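Local coordinates for calcineurin-like phosphoesterase domain-containing protein (Aquifex aeolicus, PDB 1XM7) that is of unknown function but belongs to the calcineurin-like metallophosphoesterases and probably acts as a hydrolase, at residues Pro115-Pro119 / Ile120-Tyr124; Cys166-Asn170 / Val171-Asp175; Lys60-Tyr63 / Leu64-Trp67. All coordinates share one frame; numbering follows the deposited sequence.

Interaction 1: residues Pro115-Pro119 / Ile120-Tyr124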
ATOM      1  N   PRO A 115      -4.262   3.832   8.687  1.00 28.82           N
ATOM      2  CA  PRO A 115      -4.706   5.216   8.485  1.00 29.79           C
ATOM      3  C   PRO A 115      -4.732   5.961   9.816  1.00 30.66           C
ATOM      4  O   PRO A 115      -4.519   5.363  10.876  1.00 31.15           O
ATOM      5  CB  PRO A 115      -6.110   5.031   7.921  1.00 28.72           C
ATOM      6  CG  PRO A 115      -6.612   3.872   8.741  1.00 26.41           C
ATOM      7  CD  PRO A 115      -5.424   2.915   8.723  1.00 27.89           C
ATOM      8  N   ALA A 116      -4.998   7.259   9.763  1.00 31.13           N
ATOM      9  CA  ALA A 116      -5.079   8.042  10.983  1.00 32.67           C
ATOM     10  C   ALA A 116      -6.363   7.613  11.689  1.00 34.56           C
ATOM     11  O   ALA A 116      -6.415   7.528  12.922  1.00 35.76           O
ATOM     12  CB  ALA A 116      -5.118   9.536  10.656  1.00 31.84           C
ATOM     13  N   LYS A 117      -7.392   7.326  10.897  1.00 35.35           N
ATOM     14  CA  LYS A 117      -8.678   6.906  11.434  1.00 37.55           C
ATOM     15  C   LYS A 117      -9.446   6.144  10.372  1.00 38.23           C
ATOM     16  O   LYS A 117      -9.572   6.624   9.252  1.00 37.92           O
ATOM     17  CB  LYS A 117      -9.484   8.127  11.853  1.00 39.16           C
ATOM     18  CG  LYS A 117     -10.735   7.789  12.628  1.00 43.46           C
ATOM     19  CD  LYS A 117     -11.499   9.051  13.020  1.00 46.24           C
ATOM     20  CE  LYS A 117     -12.027   8.938  14.448  1.00 47.68           C
ATOM     21  NZ  LYS A 117     -10.921   8.672  15.442  1.00 48.00           N
ATOM     22  N   ASP A 118      -9.945   4.958  10.712  1.00 40.42           N
ATOM     23  CA  ASP A 118     -10.715   4.161   9.761  1.00 42.85           C
ATOM     24  C   ASP A 118     -12.142   4.726   9.696  1.00 43.91           C
ATOM     25  O   ASP A 118     -12.909   4.673  10.670  1.00 42.70           O
ATOM     26  CB  ASP A 118     -10.743   2.691  10.177  1.00 45.46           C
ATOM     27  CG  ASP A 118     -11.269   1.784   9.076  1.00 47.64           C
ATOM     28  OD1 ASP A 118     -12.342   2.079   8.504  1.00 50.69           O
ATOM     29  OD2 ASP A 118     -10.609   0.767   8.782  1.00 49.04           O
ATOM     30  N   PRO A 119     -12.516   5.260   8.525  1.00 45.55           N
ATOM     31  CA  PRO A 119     -13.826   5.857   8.283  1.00 46.83           C
ATOM     32  C   PRO A 119     -14.973   4.896   8.439  1.00 48.07           C
ATOM     33  O   PRO A 119     -16.126   5.296   8.333  1.00 49.54           O
ATOM     34  CB  PRO A 119     -13.703   6.377   6.855  1.00 46.96           C
ATOM     35  CG  PRO A 119     -12.870   5.328   6.217  1.00 46.15           C
ATOM     36  CD  PRO A 119     -11.786   5.097   7.253  1.00 46.34           C
ATOM     37  N   ILE A 120     -14.667   3.630   8.688  1.00 49.08           N
ATOM     38  CA  ILE A 120     -15.719   2.631   8.833  1.00 50.46           C
ATOM     39  C   ILE A 120     -15.588   1.914  10.161  1.00 51.11           C
ATOM     40  O   ILE A 120     -16.333   2.185  11.102  1.00 53.51           O
ATOM     41  CB  ILE A 120     -15.658   1.589   7.689  1.00 50.88           C
ATOM     42  CG1 ILE A 120     -15.778   2.293   6.331  1.00 51.02           C
ATOM     43  CG2 ILE A 120     -16.773   0.569   7.856  1.00 49.47           C
ATOM     44  CD1 ILE A 120     -15.147   1.511   5.153  1.00 54.19           C
ATOM     45  N   THR A 121     -14.629   1.003  10.235  1.00 51.10           N
ATOM     46  CA  THR A 121     -14.402   0.249  11.449  1.00 51.00           C
ATOM     47  C   THR A 121     -12.964   0.342  11.914  1.00 51.20           C
ATOM     48  O   THR A 121     -12.043  -0.077  11.210  1.00 52.27           O
ATOM     49  CB  THR A 121     -14.761  -1.218  11.247  1.00 50.97           C
ATOM     50  OG1 THR A 121     -16.187  -1.340  11.162  1.00 50.38           O
ATOM     51  CG2 THR A 121     -14.230  -2.065  12.404  1.00 51.38           C
ATOM     52  N   GLU A 122     -12.781   0.890  13.110  1.00 50.10           N
ATOM     53  CA  GLU A 122     -11.454   1.035  13.683  1.00 48.75           C
ATOM     54  C   GLU A 122     -11.044  -0.236  14.400  1.00 46.60           C
ATOM     55  O   GLU A 122     -11.181  -0.358  15.612  1.00 47.31           O
ATOM     56  CB  GLU A 122     -11.431   2.230  14.628  1.00 49.51           C
ATOM     57  CG  GLU A 122     -11.141   3.520  13.885  1.00 52.84           C
ATOM     58  CD  GLU A 122     -11.656   4.743  14.595  1.00 53.94           C
ATOM     59  OE1 GLU A 122     -12.840   5.091  14.381  1.00 54.71           O
ATOM     60  OE2 GLU A 122     -10.877   5.344  15.371  1.00 56.12           O
ATOM     61  N   ARG A 123     -10.538  -1.181  13.616  1.00 44.37           N
ATOM     62  CA  ARG A 123     -10.110  -2.477  14.113  1.00 41.82           C
ATOM     63  C   ARG A 123      -8.792  -2.440  14.864  1.00 39.30           C
ATOM     64  O   ARG A 123      -8.546  -3.269  15.734  1.00 38.16           O
ATOM     65  CB  ARG A 123      -9.980  -3.456  12.949  1.00 44.10           C
ATOM     66  CG  ARG A 123     -11.295  -4.008  12.408  1.00 45.55           C
ATOM     67  CD  ARG A 123     -11.020  -4.788  11.137  1.00 45.89           C
ATOM     68  NE  ARG A 123     -10.610  -3.876  10.072  1.00 48.97           N
ATOM     69  CZ  ARG A 123     -10.089  -4.250   8.905  1.00 50.97           C
ATOM     70  NH1 ARG A 123      -9.899  -5.538   8.636  1.00 51.81           N
ATOM     71  NH2 ARG A 123      -9.770  -3.330   7.996  1.00 51.16           N
ATOM     72  N   TYR A 124      -7.941  -1.485  14.521  1.00 37.26           N
ATOM     73  CA  TYR A 124      -6.640  -1.383  15.162  1.00 34.16           C
ATOM     74  C   TYR A 124      -6.399   0.025  15.675  1.00 32.72           C
ATOM     75  O   TYR A 124      -5.467   0.701  15.245  1.00 33.49           O
ATOM     76  CB  TYR A 124      -5.559  -1.797  14.160  1.00 33.37           C
ATOM     77  CG  TYR A 124      -5.694  -3.241  13.735  1.00 32.71           C
ATOM     78  CD1 TYR A 124      -5.379  -4.267  14.612  1.00 33.50           C
ATOM     79  CD2 TYR A 124      -6.213  -3.583  12.489  1.00 33.42           C
ATOM     80  CE1 TYR A 124      -5.578  -5.598  14.273  1.00 34.68           C
ATOM     81  CE2 TYR A 124      -6.423  -4.920  12.135  1.00 33.04           C
ATOM     82  CZ  TYR A 124      -6.101  -5.921  13.039  1.00 34.43           C
ATOM     83  OH  TYR A 124      -6.318  -7.247  12.739  1.00 35.52           O
TER

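Interaction 2: residues Cys166-Asn170 / Val171-Asp175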
ATOM      1  N   CYS A 166      -3.988  12.866   3.701  1.00 51.20           N
ATOM      2  CA  CYS A 166      -3.642  11.500   3.333  1.00 52.77           C
ATOM      3  C   CYS A 166      -4.205  11.035   1.996  1.00 50.10           C
ATOM      4  O   CYS A 166      -5.047  11.693   1.390  1.00 50.90           O
ATOM      5  CB  CYS A 166      -4.135  10.544   4.427  1.00 58.16           C
ATOM      6  SG  CYS A 166      -5.957  10.507   4.561  1.00 69.10           S
ATOM      7  N   ILE A 167      -3.724   9.883   1.547  1.00 47.23           N
ATOM      8  CA  ILE A 167      -4.184   9.274   0.310  1.00 43.46           C
ATOM      9  C   ILE A 167      -4.124   7.766   0.506  1.00 40.71           C
ATOM     10  O   ILE A 167      -3.130   7.235   1.003  1.00 39.60           O
ATOM     11  CB  ILE A 167      -3.311   9.667  -0.888  1.00 43.65           C
ATOM     12  CG1 ILE A 167      -3.146   8.447  -1.791  1.00 45.04           C
ATOM     13  CG2 ILE A 167      -1.999  10.258  -0.420  1.00 44.63           C
ATOM     14  CD1 ILE A 167      -1.975   8.515  -2.715  1.00 44.51           C
ATOM     15  N   ASN A 168      -5.195   7.089   0.113  1.00 38.25           N
ATOM     16  CA  ASN A 168      -5.312   5.650   0.270  1.00 36.06           C
ATOM     17  C   ASN A 168      -4.728   4.906  -0.928  1.00 36.10           C
ATOM     18  O   ASN A 168      -5.288   4.967  -2.021  1.00 37.76           O
ATOM     19  CB  ASN A 168      -6.786   5.289   0.428  1.00 35.35           C
ATOM     20  CG  ASN A 168      -6.993   3.886   0.938  1.00 35.15           C
ATOM     21  OD1 ASN A 168      -6.218   2.987   0.630  1.00 34.86           O
ATOM     22  ND2 ASN A 168      -8.053   3.686   1.711  1.00 33.84           N
ATOM     23  N   ALA A 169      -3.617   4.197  -0.718  1.00 33.33           N
ATOM     24  CA  ALA A 169      -2.954   3.443  -1.783  1.00 31.55           C
ATOM     25  C   ALA A 169      -3.538   2.047  -2.052  1.00 32.29           C
ATOM     26  O   ALA A 169      -3.023   1.308  -2.894  1.00 33.36           O
ATOM     27  CB  ALA A 169      -1.489   3.321  -1.472  1.00 29.48           C
ATOM     28  N   ASN A 170      -4.606   1.693  -1.339  1.00 32.52           N
ATOM     29  CA  ASN A 170      -5.260   0.391  -1.494  1.00 31.72           C
ATOM     30  C   ASN A 170      -5.751   0.208  -2.923  1.00 31.41           C
ATOM     31  O   ASN A 170      -6.413   1.081  -3.470  1.00 32.01           O
ATOM     32  CB  ASN A 170      -6.442   0.286  -0.523  1.00 31.27           C
ATOM     33  CG  ASN A 170      -7.129  -1.074  -0.567  1.00 31.59           C
ATOM     34  OD1 ASN A 170      -7.495  -1.624   0.472  1.00 31.81           O
ATOM     35  ND2 ASN A 170      -7.318  -1.613  -1.764  1.00 32.32           N
ATOM     36  N   VAL A 171      -5.433  -0.936  -3.518  1.00 31.17           N
ATOM     37  CA  VAL A 171      -5.832  -1.225  -4.894  1.00 31.58           C
ATOM     38  C   VAL A 171      -7.315  -1.015  -5.156  1.00 32.00           C
ATOM     39  O   VAL A 171      -7.689  -0.461  -6.182  1.00 33.32           O
ATOM     40  CB  VAL A 171      -5.471  -2.674  -5.292  1.00 30.82           C
ATOM     41  CG1 VAL A 171      -3.969  -2.826  -5.381  1.00 29.54           C
ATOM     42  CG2 VAL A 171      -6.045  -3.655  -4.281  1.00 30.17           C
ATOM     43  N   GLU A 172      -8.154  -1.447  -4.221  1.00 32.18           N
ATOM     44  CA  GLU A 172      -9.601  -1.320  -4.368  1.00 32.40           C
ATOM     45  C   GLU A 172     -10.106   0.109  -4.595  1.00 33.13           C
ATOM     46  O   GLU A 172     -11.211   0.309  -5.100  1.00 32.71           O
ATOM     47  CB  GLU A 172     -10.313  -1.915  -3.151  1.00 32.31           C
ATOM     48  CG  GLU A 172     -10.109  -3.405  -2.975  1.00 33.33           C
ATOM     49  CD  GLU A 172     -11.052  -3.994  -1.947  1.00 33.18           C
ATOM     50  OE1 GLU A 172     -10.945  -5.196  -1.659  1.00 33.66           O
ATOM     51  OE2 GLU A 172     -11.909  -3.259  -1.426  1.00 34.94           O
ATOM     52  N   TRP A 173      -9.308   1.101  -4.221  1.00 33.81           N
ATOM     53  CA  TRP A 173      -9.720   2.487  -4.399  1.00 35.52           C
ATOM     54  C   TRP A 173      -9.134   3.121  -5.639  1.00 36.13           C
ATOM     55  O   TRP A 173      -9.626   4.152  -6.097  1.00 37.82           O
ATOM     56  CB  TRP A 173      -9.308   3.339  -3.203  1.00 35.78           C
ATOM     57  CG  TRP A 173     -10.130   3.116  -1.986  1.00 37.04           C
ATOM     58  CD1 TRP A 173      -9.732   2.518  -0.826  1.00 35.73           C
ATOM     59  CD2 TRP A 173     -11.498   3.506  -1.791  1.00 37.14           C
ATOM     60  NE1 TRP A 173     -10.764   2.513   0.079  1.00 36.48           N
ATOM     61  CE2 TRP A 173     -11.860   3.114  -0.485  1.00 36.44           C
ATOM     62  CE3 TRP A 173     -12.450   4.149  -2.594  1.00 35.71           C
ATOM     63  CZ2 TRP A 173     -13.140   3.344   0.042  1.00 36.29           C
ATOM     64  CZ3 TRP A 173     -13.720   4.376  -2.072  1.00 36.23           C
ATOM     65  CH2 TRP A 173     -14.052   3.973  -0.765  1.00 36.32           C
ATOM     66  N   ASN A 174      -8.084   2.518  -6.184  1.00 36.17           N
ATOM     67  CA  ASN A 174      -7.442   3.094  -7.355  1.00 36.17           C
ATOM     68  C   ASN A 174      -7.492   2.220  -8.593  1.00 36.21           C
ATOM     69  O   ASN A 174      -6.614   2.290  -9.443  1.00 36.88           O
ATOM     70  CB  ASN A 174      -5.994   3.460  -7.020  1.00 34.20           C
ATOM     71  CG  ASN A 174      -5.863   4.070  -5.637  1.00 34.52           C
ATOM     72  OD1 ASN A 174      -5.526   3.384  -4.675  1.00 36.29           O
ATOM     73  ND2 ASN A 174      -6.156   5.356  -5.525  1.00 33.69           N
ATOM     74  N   ASP A 175      -8.536   1.405  -8.690  1.00 37.56           N
ATOM     75  CA  ASP A 175      -8.729   0.531  -9.841  1.00 39.27           C
ATOM     76  C   ASP A 175      -7.502  -0.357 -10.083  1.00 39.22           C
ATOM     77  O   ASP A 175      -7.045  -0.524 -11.214  1.00 39.28           O
ATOM     78  CB  ASP A 175      -9.058   1.386 -11.085  1.00 41.01           C
ATOM     79  CG  ASP A 175      -9.782   0.593 -12.181  1.00 45.63           C
ATOM     80  OD1 ASP A 175     -10.634  -0.266 -11.845  1.00 49.03           O
ATOM     81  OD2 ASP A 175      -9.516   0.838 -13.384  1.00 47.53           O
TER

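Interaction 3: residues Lys60-Tyr63 / Leu64-Trp67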
ATOM      1  N   LYS A  60       1.527 -21.007  -6.654  1.00 35.88           N
ATOM      2  CA  LYS A  60       1.075 -21.925  -7.699  1.00 37.40           C
ATOM      3  C   LYS A  60       0.775 -21.309  -9.070  1.00 38.78           C
ATOM      4  O   LYS A  60       0.911 -21.976 -10.095  1.00 41.19           O
ATOM      5  CB  LYS A  60      -0.151 -22.702  -7.217  1.00 37.92           C
ATOM      6  CG  LYS A  60      -1.240 -21.844  -6.630  1.00 41.63           C
ATOM      7  CD  LYS A  60      -2.305 -22.694  -5.973  1.00 42.90           C
ATOM      8  CE  LYS A  60      -3.374 -21.823  -5.337  1.00 45.36           C
ATOM      9  NZ  LYS A  60      -4.442 -22.636  -4.677  1.00 48.96           N
ATOM     10  N   ASN A  61       0.371 -20.045  -9.102  1.00 39.71           N
ATOM     11  CA  ASN A  61       0.058 -19.389 -10.369  1.00 38.06           C
ATOM     12  C   ASN A  61       1.130 -18.416 -10.879  1.00 38.15           C
ATOM     13  O   ASN A  61       0.898 -17.675 -11.834  1.00 39.28           O
ATOM     14  CB  ASN A  61      -1.286 -18.673 -10.255  1.00 38.80           C
ATOM     15  CG  ASN A  61      -2.456 -19.636 -10.257  1.00 39.42           C
ATOM     16  OD1 ASN A  61      -2.774 -20.239 -11.276  1.00 41.12           O
ATOM     17  ND2 ASN A  61      -3.096 -19.790  -9.110  1.00 40.85           N
ATOM     18  N   GLU A  62       2.299 -18.426 -10.243  1.00 36.70           N
ATOM     19  CA  GLU A  62       3.417 -17.578 -10.640  1.00 35.33           C
ATOM     20  C   GLU A  62       3.243 -16.115 -10.278  1.00 33.88           C
ATOM     21  O   GLU A  62       4.086 -15.283 -10.631  1.00 35.22           O
ATOM     22  CB  GLU A  62       3.661 -17.665 -12.151  1.00 37.93           C
ATOM     23  CG  GLU A  62       3.698 -19.074 -12.753  1.00 41.14           C
ATOM     24  CD  GLU A  62       4.647 -20.007 -12.033  1.00 43.17           C
ATOM     25  OE1 GLU A  62       5.644 -19.522 -11.448  1.00 44.09           O
ATOM     26  OE2 GLU A  62       4.398 -21.235 -12.067  1.00 46.15           O
ATOM     27  N   TYR A  63       2.165 -15.788  -9.580  1.00 31.24           N
ATOM     28  CA  TYR A  63       1.944 -14.400  -9.221  1.00 30.65           C
ATOM     29  C   TYR A  63       3.171 -13.801  -8.534  1.00 30.59           C
ATOM     30  O   TYR A  63       3.639 -12.721  -8.904  1.00 29.25           O
ATOM     31  CB  TYR A  63       0.714 -14.258  -8.313  1.00 30.87           C
ATOM     32  CG  TYR A  63      -0.605 -14.672  -8.948  1.00 32.22           C
ATOM     33  CD1 TYR A  63      -0.802 -14.571 -10.327  1.00 31.42           C
ATOM     34  CD2 TYR A  63      -1.658 -15.162  -8.166  1.00 31.90           C
ATOM     35  CE1 TYR A  63      -2.002 -14.951 -10.912  1.00 31.92           C
ATOM     36  CE2 TYR A  63      -2.865 -15.545  -8.745  1.00 33.13           C
ATOM     37  CZ  TYR A  63      -3.028 -15.439 -10.123  1.00 33.68           C
ATOM     38  OH  TYR A  63      -4.201 -15.844 -10.722  1.00 35.21           O
ATOM     39  N   LEU A  64       3.705 -14.512  -7.548  1.00 30.52           N
ATOM     40  CA  LEU A  64       4.855 -14.015  -6.809  1.00 31.23           C
ATOM     41  C   LEU A  64       6.143 -13.999  -7.622  1.00 31.61           C
ATOM     42  O   LEU A  64       6.940 -13.068  -7.509  1.00 31.56           O
ATOM     43  CB  LEU A  64       5.046 -14.826  -5.516  1.00 31.14           C
ATOM     44  CG  LEU A  64       3.873 -14.792  -4.527  1.00 30.63           C
ATOM     45  CD1 LEU A  64       4.337 -15.326  -3.186  1.00 30.75           C
ATOM     46  CD2 LEU A  64       3.338 -13.367  -4.373  1.00 29.95           C
ATOM     47  N   ARG A  65       6.350 -15.028  -8.432  1.00 31.91           N
ATOM     48  CA  ARG A  65       7.543 -15.099  -9.258  1.00 33.21           C
ATOM     49  C   ARG A  65       7.490 -13.900 -10.206  1.00 32.46           C
ATOM     50  O   ARG A  65       8.491 -13.226 -10.428  1.00 30.87           O
ATOM     51  CB  ARG A  65       7.557 -16.422 -10.036  1.00 36.47           C
ATOM     52  CG  ARG A  65       8.896 -16.766 -10.700  1.00 44.05           C
ATOM     53  CD  ARG A  65       8.943 -18.224 -11.221  1.00 50.14           C
ATOM     54  NE  ARG A  65       8.910 -19.206 -10.131  1.00 57.43           N
ATOM     55  CZ  ARG A  65       8.952 -20.532 -10.290  1.00 60.73           C
ATOM     56  NH1 ARG A  65       9.036 -21.062 -11.509  1.00 62.47           N
ATOM     57  NH2 ARG A  65       8.890 -21.332  -9.229  1.00 61.26           N
ATOM     58  N   ILE A  66       6.301 -13.628 -10.739  1.00 31.96           N
ATOM     59  CA  ILE A  66       6.103 -12.510 -11.653  1.00 31.28           C
ATOM     60  C   ILE A  66       6.409 -11.195 -10.946  1.00 32.36           C
ATOM     61  O   ILE A  66       7.153 -10.354 -11.461  1.00 33.91           O
ATOM     62  CB  ILE A  66       4.654 -12.488 -12.195  1.00 29.08           C
ATOM     63  CG1 ILE A  66       4.440 -13.685 -13.122  1.00 26.02           C
ATOM     64  CG2 ILE A  66       4.381 -11.178 -12.931  1.00 25.56           C
ATOM     65  CD1 ILE A  66       3.002 -13.894 -13.525  1.00 25.34           C
ATOM     66  N   TRP A  67       5.837 -11.015  -9.763  1.00 31.63           N
ATOM     67  CA  TRP A  67       6.082  -9.810  -8.981  1.00 31.27           C
ATOM     68  C   TRP A  67       7.584  -9.592  -8.800  1.00 32.32           C
ATOM     69  O   TRP A  67       8.098  -8.495  -8.995  1.00 32.52           O
ATOM     70  CB  TRP A  67       5.405  -9.944  -7.613  1.00 30.34           C
ATOM     71  CG  TRP A  67       5.933  -9.016  -6.568  1.00 27.40           C
ATOM     72  CD1 TRP A  67       7.052  -9.190  -5.798  1.00 25.58           C
ATOM     73  CD2 TRP A  67       5.387  -7.751  -6.206  1.00 26.53           C
ATOM     74  NE1 TRP A  67       7.234  -8.105  -4.980  1.00 25.33           N
ATOM     75  CE2 TRP A  67       6.227  -7.205  -5.207  1.00 25.31           C
ATOM     76  CE3 TRP A  67       4.267  -7.020  -6.628  1.00 27.37           C
ATOM     77  CZ2 TRP A  67       5.984  -5.961  -4.626  1.00 25.07           C
ATOM     78  CZ3 TRP A  67       4.024  -5.775  -6.046  1.00 26.15           C
ATOM     79  CH2 TRP A  67       4.881  -5.261  -5.055  1.00 27.64           C
TER
HETATM   80  O   HOH W   1       7.711 -19.493 -13.950  1.00 41.45           O

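Interaction 1: residues Pro115-Pro119 / Ile120-Tyr124
Asp118 OD1 accepts a hydrogen bond from Ile120 N at 2.8 Å, using the lone pair turned away from its other carboxylate oxygen, with an N-H...O angle of 149°. The same oxygen also receives a weak bond from Thr121 N, 3.1 Å away, so one carboxylate oxygen gathers two successive amides. The turned-back carboxylate follows from the first torsion: with CG opposite the backbone N (chi1 -168°), the group lies over the bend of its own chain. The cost falls on Asp118 OD2, which sits 2.9 Å from the acceptor Thr121 O; the two oxygens probably repel. Asp118 OD2 lies at the edge of the Arg123 guanidinium, near its plane, but 4.3 Å from Arg123 NH2, beyond a salt bridge; that charge may ease the crowding. Farther out, Lys117 NZ makes a long, weak salt bridge of 3.3 Å to Glu122 OE2 while also hydrogen-bonding Tyr162. The lysine chain bends at its last two torsions and crosses the glutamate at a slant, its CG packed 3.7 Å from Glu122 CD. Glu122 CG in turn rests 3.8 Å from Asp118 CB, and Gln128 of helix 125-137 touches both of these residues. Ile120 lies at the exposed side of the bend against Pro119. The bond from Ile120 N makes an Asx turn, to which the weak one from Thr121 N adds, and an inverse gamma turn centred on Glu122 follows; together they shape the surface loop that carries the chain from strand 107-112 to Tyr124, the N-cap of helix 125-137.

Interaction 2: residues Cys166-Asn170 / Val171-Asp175
Asn168, the last residue of strand 166-168, lays its amide against the pyrrole part of the Trp173 indole: ND2 is 3.3 Å from Trp173 CD1, with the two planes 51° apart. CG stands opposite the backbone N (chi1 -166°), which swings the amide off the strand end toward the tryptophan. Asn168 ND2 and Trp173 NE1, 3.4 Å from each other, are both donors and are not bonded together; instead each gives a hydrogen bond to Val148 O, a carbonyl that holds the amide and the indole side by side. The other end of the amide works on its own chain, where Asn168 OD1 accepts from Asn170 N at 2.9 Å. This is an Asx turn, and it bends the chain as the strand ends, with Ala169 at the corner. Val148 lies in the Gly-His-Val-His sequence, the family's GHxH motif, whose histidines are usually metal ligands in calcineurin-like phosphoesterases, so the bend probably lines the active-site region. Asn170 follows with CB at the edge of the indole, 4.0 Å from Trp173 CD1. Its carbonyl opens the 3-10 turn 171-173: Asn170 O accepts from Trp173 N at 3.0 Å, the donor standing 46° above the carbonyl plane. A weaker bond reaches the same oxygen from Asn174 N at 3.5 Å, and Asn174 N has a shorter one, 3.0 Å, to Val171 O. Beyond the turn's first residue, the carboxylate of Glu172 turns outward from the contact to a salt bridge with Arg25 and a hydrogen bond from Trp150 N.

Interaction 3: residues Lys60-Tyr63 / Leu64-Trp67
Two i to i+4 bonds start the helix here, Ile66 N to Glu62 O at 2.8 Å and Trp67 N to Tyr63 O at 2.9 Å, with Glu62 itself in the N-cap position at a positive phi of 74°. The Glu62 side chain, bent at chi2, runs alongside Arg65 in the same direction. Its OE1 hovers over one face of the guanidinium, offset toward the rim and 3.5 Å from Arg65 NE. The carboxylate and guanidinium planes differ by 61° and the oxygen stands well off the guanidinium plane, so this salt bridge is electrostatic rather than a directed hydrogen bond. A water also bridges the pair, accepting from Arg65 NH1 at 3.2 Å and giving a weak bond to Glu62 OE1. On the next residue, Ile66 has CG1 beside its backbone N (chi1 -69°), which brings that branch to 3.0 Å from Glu62 O and CD1 to 4.1 Å from Glu62 CB. With an alanine here, the loss of everything beyond CB would probably open a gap beside Glu62 CB and deprive Leu34 of an apolar neighbour. Asn61 CB sits over the centre of one face of the Tyr63 ring, 3.6 Å above its plane. Asp59 completes the start of the helix by accepting from Leu64 N and Arg65 N with its two carboxylate oxygens. Helix 63-69 packs through Tyr63, Ile66 and Trp67 on helix 29-38, while Leu64 meets Phe53 and Tyr91 in neighbouring loops and the Trp67 indole meets Phe53 and Phe92, its NE1 bonded to Tyr91 O ahead of strand 94-96.

In the fold
Interactions 1 and 2 are neighbours, with centres 15 Å apart and nearest atoms about 6 Å apart. The Cys159-Cys166 disulfide links their surroundings: Ala116 of interaction 1 touches Cys159, and Cys166 begins the strand of interaction 2. Both also approach the GHxH region, Arg123 touching His147 and Glu172 touching His149, while Asn170 also touches Asp9 of the family's DxH motif. By analogy with relatives, this would be the metal and substrate site. Interaction 3 stands apart, its centre 22 Å from that of interaction 2 and, across the chain's centre, 31 Å from that of interaction 1, where helix 63-69 packs on helix 29-38.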